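Local coordinates for protein cystathionine gamma-synthase (Xanthomonas oryzae pv. oryzae KACC 10331, PDB 6LD7) that probably makes cystathionine for methionine biosynthesis as a pyridoxal-phosphate-dependent enzyme of the trans-sulfuration family, at residues M311-E316 against R323-G328; Y331-E336 against E342-H347. The protein carries 1 engineered substitution. All blocks are in the same frame, centred on the assembly; numbering follows the deposited sequence.

Contact 1: M311-E316 against R323-G328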
loop_
_atom_site.group_PDB
_atom_site.type_symbol
_atom_site.label_atom_id
_atom_site.label_comp_id
_atom_site.label_asym_id
_atom_site.label_seq_id
_atom_site.Cartn_x
_atom_site.Cartn_y
_atom_site.Cartn_z
ATOM N N MET C 311 -30.488 11.043 -2.373
ATOM C CA MET C 311 -31.910 11.230 -2.640
ATOM C C MET C 311 -32.444 10.015 -3.397
ATOM O O MET C 311 -31.677 9.209 -3.986
ATOM C CB MET C 311 -32.138 12.529 -3.437
ATOM C CG MET C 311 -31.811 12.448 -4.866
ATOM S SD MET C 311 -32.122 14.079 -5.702
ATOM C CE MET C 311 -30.960 15.120 -4.823
ATOM N N SER C 312 -33.744 9.882 -3.331
ATOM C CA SER C 312 -34.535 8.902 -4.094
ATOM C C SER C 312 -35.643 9.606 -4.842
ATOM O O SER C 312 -36.089 10.640 -4.381
ATOM C CB SER C 312 -35.098 7.838 -3.150
ATOM O OG SER C 312 -34.018 7.100 -2.654
ATOM N N PHE C 313 -36.179 8.943 -5.860
ATOM C CA PHE C 313 -37.288 9.438 -6.670
ATOM C C PHE C 313 -37.998 8.241 -7.323
ATOM O O PHE C 313 -37.374 7.186 -7.622
ATOM C CB PHE C 313 -36.756 10.524 -7.637
ATOM C CG PHE C 313 -35.996 10.006 -8.827
ATOM C CD1 PHE C 313 -34.667 9.718 -8.722
ATOM C CD2 PHE C 313 -36.652 9.671 -9.993
ATOM C CE1 PHE C 313 -33.968 9.168 -9.771
ATOM C CE2 PHE C 313 -35.951 9.141 -11.066
ATOM C CZ PHE C 313 -34.603 8.933 -10.964
ATOM N N GLU C 314 -39.309 8.362 -7.438
ATOM C CA GLU C 314 -40.203 7.379 -8.106
ATOM C C GLU C 314 -40.401 7.792 -9.546
ATOM O O GLU C 314 -40.872 8.893 -9.781
ATOM C CB GLU C 314 -41.543 7.329 -7.404
ATOM C CG GLU C 314 -41.412 6.574 -6.115
ATOM C CD GLU C 314 -42.625 6.639 -5.226
ATOM O OE1 GLU C 314 -42.469 6.268 -4.018
ATOM O OE2 GLU C 314 -43.715 7.042 -5.773
ATOM N N LEU C 315 -39.928 6.964 -10.447
ATOM C CA LEU C 315 -40.068 7.184 -11.901
ATOM C C LEU C 315 -41.413 6.595 -12.306
ATOM O O LEU C 315 -41.802 5.588 -11.755
ATOM C CB LEU C 315 -38.891 6.478 -12.561
ATOM C CG LEU C 315 -38.801 6.604 -14.054
ATOM C CD1 LEU C 315 -38.466 8.019 -14.433
ATOM C CD2 LEU C 315 -37.706 5.664 -14.524
ATOM N N GLU C 316 -42.157 7.346 -13.069
ATOM C CA GLU C 316 -43.431 6.968 -13.712
ATOM C C GLU C 316 -43.143 5.828 -14.701
ATOM O O GLU C 316 -42.129 5.892 -15.461
ATOM C CB GLU C 316 -44.014 8.221 -14.401
ATOM C CG GLU C 316 -45.385 7.978 -14.996
ATOM C CD GLU C 316 -46.393 7.505 -13.953
ATOM O OE1 GLU C 316 -46.578 8.252 -12.965
ATOM O OE2 GLU C 316 -46.934 6.367 -14.078
ATOM N N ARG C 323 -35.801 0.248 -16.465
ATOM C CA ARG C 323 -34.800 -0.444 -17.299
ATOM C C ARG C 323 -34.358 0.526 -18.374
ATOM O O ARG C 323 -33.113 0.605 -18.633
ATOM C CB ARG C 323 -35.347 -1.676 -18.017
ATOM C CG ARG C 323 -35.624 -2.873 -17.125
ATOM C CD ARG C 323 -36.334 -4.057 -17.834
ATOM N NE ARG C 323 -36.437 -5.184 -16.909
ATOM C CZ ARG C 323 -35.490 -6.111 -16.783
ATOM N NH1 ARG C 323 -34.395 -6.022 -17.513
ATOM N NH2 ARG C 323 -35.620 -7.109 -15.938
ATOM N N ALA C 324 -35.290 1.261 -18.986
ATOM C CA ALA C 324 -34.867 2.209 -20.053
ATOM C C ALA C 324 -34.018 3.355 -19.424
ATOM O O ALA C 324 -32.979 3.735 -19.982
ATOM C CB ALA C 324 -36.071 2.734 -20.763
ATOM N N PHE C 325 -34.427 3.881 -18.264
ATOM C CA PHE C 325 -33.732 5.018 -17.607
ATOM C C PHE C 325 -32.267 4.605 -17.387
ATOM O O PHE C 325 -31.324 5.267 -17.784
ATOM C CB PHE C 325 -34.453 5.381 -16.313
ATOM C CG PHE C 325 -33.853 6.535 -15.554
ATOM C CD1 PHE C 325 -32.754 6.364 -14.747
ATOM C CD2 PHE C 325 -34.395 7.811 -15.657
ATOM C CE1 PHE C 325 -32.191 7.460 -14.095
ATOM C CE2 PHE C 325 -33.824 8.885 -15.000
ATOM C CZ PHE C 325 -32.725 8.716 -14.222
ATOM N N VAL C 326 -32.080 3.474 -16.712
ATOM C CA VAL C 326 -30.788 2.975 -16.203
ATOM C C VAL C 326 -29.940 2.537 -17.386
ATOM O O VAL C 326 -28.742 2.680 -17.324
ATOM C CB VAL C 326 -31.126 1.852 -15.201
ATOM C CG1 VAL C 326 -30.037 0.879 -15.003
ATOM C CG2 VAL C 326 -31.580 2.477 -13.898
ATOM N N ASP C 327 -30.569 2.133 -18.475
ATOM C CA ASP C 327 -29.847 1.515 -19.603
ATOM C C ASP C 327 -28.716 2.438 -20.053
ATOM O O ASP C 327 -27.592 2.112 -19.759
ATOM C CB ASP C 327 -30.768 1.130 -20.757
ATOM C CG ASP C 327 -30.097 0.217 -21.766
ATOM O OD1 ASP C 327 -28.906 -0.007 -21.612
ATOM O OD2 ASP C 327 -30.781 -0.254 -22.686
ATOM N N GLY C 328 -28.876 3.515 -20.768
ATOM C CA GLY C 328 -27.579 4.181 -21.117
ATOM C C GLY C 328 -27.024 5.300 -20.198
ATOM O O GLY C 328 -26.355 6.201 -20.734
#
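Phe-325 lays its CB and the root of its ring against one branch of Leu-315: CD2 of Leu-315 comes to 3.7 Å from Phe-325 CB and to 4.1 Å from Phe-325 CG. The far end of the same ring meets Phe-313, whose CZ lies 3.8 Å from Phe-325 CZ. The two rings arrive from opposite directions. Their centroids are 5.7 Å apart and their planes are turned by 57°, an oblique pairing that is neither a stack nor a T. Phe-325 CZ lies at the edge of the Phe-313 ring, near its plane. In Phe-325, CG is anti to the backbone N (chi1 -179°), which carries the ring from the helix to the strand. This is a strand followed by a helix that packs across it, in the C-terminal domain of a fold type I PLP enzyme: strand 310-315 belongs to a mixed sheet in which it lies between 283-287 and 370-374, and helix 319-327 covers part of the face from which Phe-313 and Leu-315 project. Only 130 Å² is buried between the segments, and helix 380-396 contributes the neighbouring surface, with Leu-391 touching both Leu-315 and Phe-325. On the other face of the strand, Ser-312 OG bonds to Pro-160 O and Glu-314 OE1 to Tyr-287 OH.

Contact 2: Y331-E336 against E342-H347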
loop_
_atom_site.group_PDB
_atom_site.type_symbol
_atom_site.label_atom_id
_atom_site.label_comp_id
_atom_site.label_asym_id
_atom_site.label_seq_id
_atom_site.Cartn_x
_atom_site.Cartn_y
_atom_site.Cartn_z
ATOM N N TYR C 331 -22.858 8.507 -16.392
ATOM C CA TYR C 331 -22.106 9.115 -15.260
ATOM C C TYR C 331 -22.648 8.629 -13.922
ATOM O O TYR C 331 -22.171 9.089 -12.897
ATOM C CB TYR C 331 -22.094 10.650 -15.371
ATOM C CG TYR C 331 -21.645 11.168 -16.708
ATOM C CD1 TYR C 331 -20.453 10.740 -17.302
ATOM C CD2 TYR C 331 -22.364 12.162 -17.325
ATOM C CE1 TYR C 331 -20.050 11.218 -18.544
ATOM C CE2 TYR C 331 -21.991 12.652 -18.563
ATOM C CZ TYR C 331 -20.843 12.181 -19.168
ATOM O OH TYR C 331 -20.550 12.782 -20.345
ATOM N N PHE C 332 -23.579 7.685 -13.911
ATOM C CA PHE C 332 -24.084 7.038 -12.675
ATOM C C PHE C 332 -23.820 5.541 -12.837
ATOM O O PHE C 332 -24.302 4.962 -13.784
ATOM C CB PHE C 332 -25.581 7.269 -12.481
ATOM C CG PHE C 332 -26.005 8.678 -12.128
ATOM C CD1 PHE C 332 -26.042 9.680 -13.100
ATOM C CD2 PHE C 332 -26.173 9.053 -10.815
ATOM C CE1 PHE C 332 -26.380 10.974 -12.776
ATOM C CE2 PHE C 332 -26.503 10.364 -10.482
ATOM C CZ PHE C 332 -26.572 11.320 -11.464
ATOM N N THR C 333 -23.018 4.951 -11.988
ATOM C CA THR C 333 -22.719 3.496 -12.029
ATOM C C THR C 333 -23.800 2.791 -11.226
ATOM O O THR C 333 -24.010 3.174 -10.067
ATOM C CB THR C 333 -21.319 3.273 -11.453
ATOM O OG1 THR C 333 -20.434 4.010 -12.281
ATOM C CG2 THR C 333 -20.842 1.848 -11.470
ATOM N N LEU C 334 -24.375 1.747 -11.803
ATOM C CA LEU C 334 -25.332 0.866 -11.151
ATOM C C LEU C 334 -24.599 0.006 -10.156
ATOM O O LEU C 334 -23.850 -0.967 -10.549
ATOM C CB LEU C 334 -26.102 0.119 -12.243
ATOM C CG LEU C 334 -27.219 -0.793 -11.736
ATOM C CD1 LEU C 334 -28.412 0.038 -11.218
ATOM C CD2 LEU C 334 -27.659 -1.740 -12.880
ATOM N N ALA C 335 -24.751 0.357 -8.872
ATOM C CA ALA C 335 -24.047 -0.355 -7.792
ATOM C C ALA C 335 -24.634 -0.007 -6.432
ATOM O O ALA C 335 -25.258 1.029 -6.245
ATOM C CB ALA C 335 -22.566 -0.017 -7.845
ATOM N N GLU C 336 -24.288 -0.814 -5.459
ATOM C CA GLU C 336 -24.576 -0.492 -4.047
ATOM C C GLU C 336 -23.476 0.443 -3.502
ATOM O O GLU C 336 -22.358 0.697 -4.173
ATOM C CB GLU C 336 -24.577 -1.770 -3.189
ATOM C CG GLU C 336 -25.123 -3.061 -3.795
ATOM C CD GLU C 336 -26.604 -3.264 -3.547
ATOM O OE1 GLU C 336 -27.329 -2.371 -3.990
ATOM O OE2 GLU C 336 -27.027 -4.268 -2.884
ATOM N N GLU C 342 -17.621 9.385 -6.993
ATOM C CA GLU C 342 -18.299 8.966 -8.262
ATOM C C GLU C 342 -19.797 8.773 -7.992
ATOM O O GLU C 342 -20.173 8.139 -6.998
ATOM C CB GLU C 342 -17.680 7.732 -8.938
ATOM C CG GLU C 342 -16.445 7.089 -8.212
ATOM C CD GLU C 342 -16.726 6.544 -6.789
ATOM O OE1 GLU C 342 -15.763 6.648 -5.900
ATOM O OE2 GLU C 342 -17.949 6.061 -6.496
ATOM N N SER C 343 -20.644 9.291 -8.878
ATOM C CA SER C 343 -22.124 9.149 -8.768
ATOM C C SER C 343 -22.518 7.672 -8.984
ATOM O O SER C 343 -22.010 7.009 -9.923
ATOM C CB SER C 343 -22.824 10.051 -9.701
ATOM O OG SER C 343 -22.569 11.441 -9.432
ATOM N N LEU C 344 -23.437 7.207 -8.148
ATOM C CA LEU C 344 -23.984 5.847 -8.213
ATOM C C LEU C 344 -25.493 5.942 -8.268
ATOM O O LEU C 344 -26.068 6.903 -7.760
ATOM C CB LEU C 344 -23.581 5.106 -6.941
ATOM C CG LEU C 344 -22.080 4.959 -6.677
ATOM C CD1 LEU C 344 -21.815 4.111 -5.459
ATOM C CD2 LEU C 344 -21.340 4.357 -7.839
ATOM N N ILE C 345 -26.108 4.964 -8.888
ATOM C CA ILE C 345 -27.567 4.714 -8.849
ATOM C C ILE C 345 -27.815 3.284 -8.377
ATOM O O ILE C 345 -26.992 2.366 -8.696
ATOM C CB ILE C 345 -28.157 4.988 -10.232
ATOM C CG1 ILE C 345 -29.674 4.900 -10.169
ATOM C CG2 ILE C 345 -27.537 4.102 -11.329
ATOM C CD1 ILE C 345 -30.316 5.592 -11.343
ATOM N N ALA C 346 -28.875 3.093 -7.587
ATOM C CA ALA C 346 -29.333 1.774 -7.108
ATOM C C ALA C 346 -30.852 1.736 -7.251
ATOM O O ALA C 346 -31.487 2.813 -7.184
ATOM C CB ALA C 346 -28.903 1.542 -5.677
ATOM N N HIS C 347 -31.380 0.563 -7.565
ATOM C CA HIS C 347 -32.838 0.246 -7.653
ATOM C C HIS C 347 -33.234 -0.581 -6.432
ATOM O O HIS C 347 -32.948 -1.773 -6.408
ATOM C CB HIS C 347 -33.087 -0.465 -8.978
ATOM C CG HIS C 347 -34.517 -0.828 -9.179
ATOM N ND1 HIS C 347 -34.956 -2.165 -9.190
ATOM C CD2 HIS C 347 -35.618 -0.047 -9.229
ATOM C CE1 HIS C 347 -36.281 -2.164 -9.354
ATOM N NE2 HIS C 347 -36.705 -0.867 -9.407
#
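The carbonyl O of Ser-343 is held by Thr-333 N at 3.1 Å, in a bond with an N-H...O angle of 166°, and Phe-332 CA makes a C-H...O contact with the same oxygen at 3.4 Å. Arg-22 of the third subunit adds a weak bond to this oxygen through NH1 and a bond to Thr-333 OG1 through NH2, while Ser-343 OG is taken by Glu-378 and the backbone N of Gly-376. Thr-333 N thus opens the ladder of a short parallel strand pair, 333-334 beside 344-346, at the end of the C-terminal domain's mixed sheet within this chain, where the backbone of Leu-334 bonds on to the second subunit. The next rung runs the other way: Ile-345 N donates to Thr-333 O at 3.0 Å, from 47° out of the carbonyl plane. The third returns, Ala-335 N giving its hydrogen to Ile-345 O at 3.0 Å, close to the line of that C=O bond. Residue 333 is therefore bracketed by 343 and 345, as parallel pairing requires.

Side chains pack on both faces. Phe-332 has CG anti to its carbonyl carbon (chi1 -70°), which brings one face of the ring over Ser-343 CB in a CH-pi contact of 4.0 Å to the centroid, while Leu-344 O lies in plane at the ring edge, 3.7 Å from Phe-332 CD2. On the face of Leu-334, Ile-345 CG2 rests against Phe-332 CB at 3.9 Å and also meets Leu-334 CD1. The other face pairs Thr-333 with Leu-344 and looks to other subunits. Leu-344 CD1 packs 3.7 Å from Glu-336 O, which accepts a hydrogen bond from Asn-43 ND2 of the second subunit.

In the fold
The two contacts follow one another along the chain, with helix 319-327 followed, after a short connection, by strand 333-334, and their centres are 11 Å apart. They touch on one face of the sheet: Phe-325 CE1 is 3.8 Å from Ile-345 CD1, and Val-326 CG1 is 4.1 Å from Leu-334 CD2. The helix of contact 1 therefore also covers the strand pair of contact 2. Across the sheet, strand 370-374 separates strand 310-315 from 344-346 and bonds to both. In contact 2, Glu-342 OE1 bonds to Ser-215 OG, six residues after the predicted PLP lysine, Lys-209, in sequence, probably a tie to the cofactor region. A triethylene glycol, probably from crystallisation, lies about 3 Å from the Glu-336 side chain.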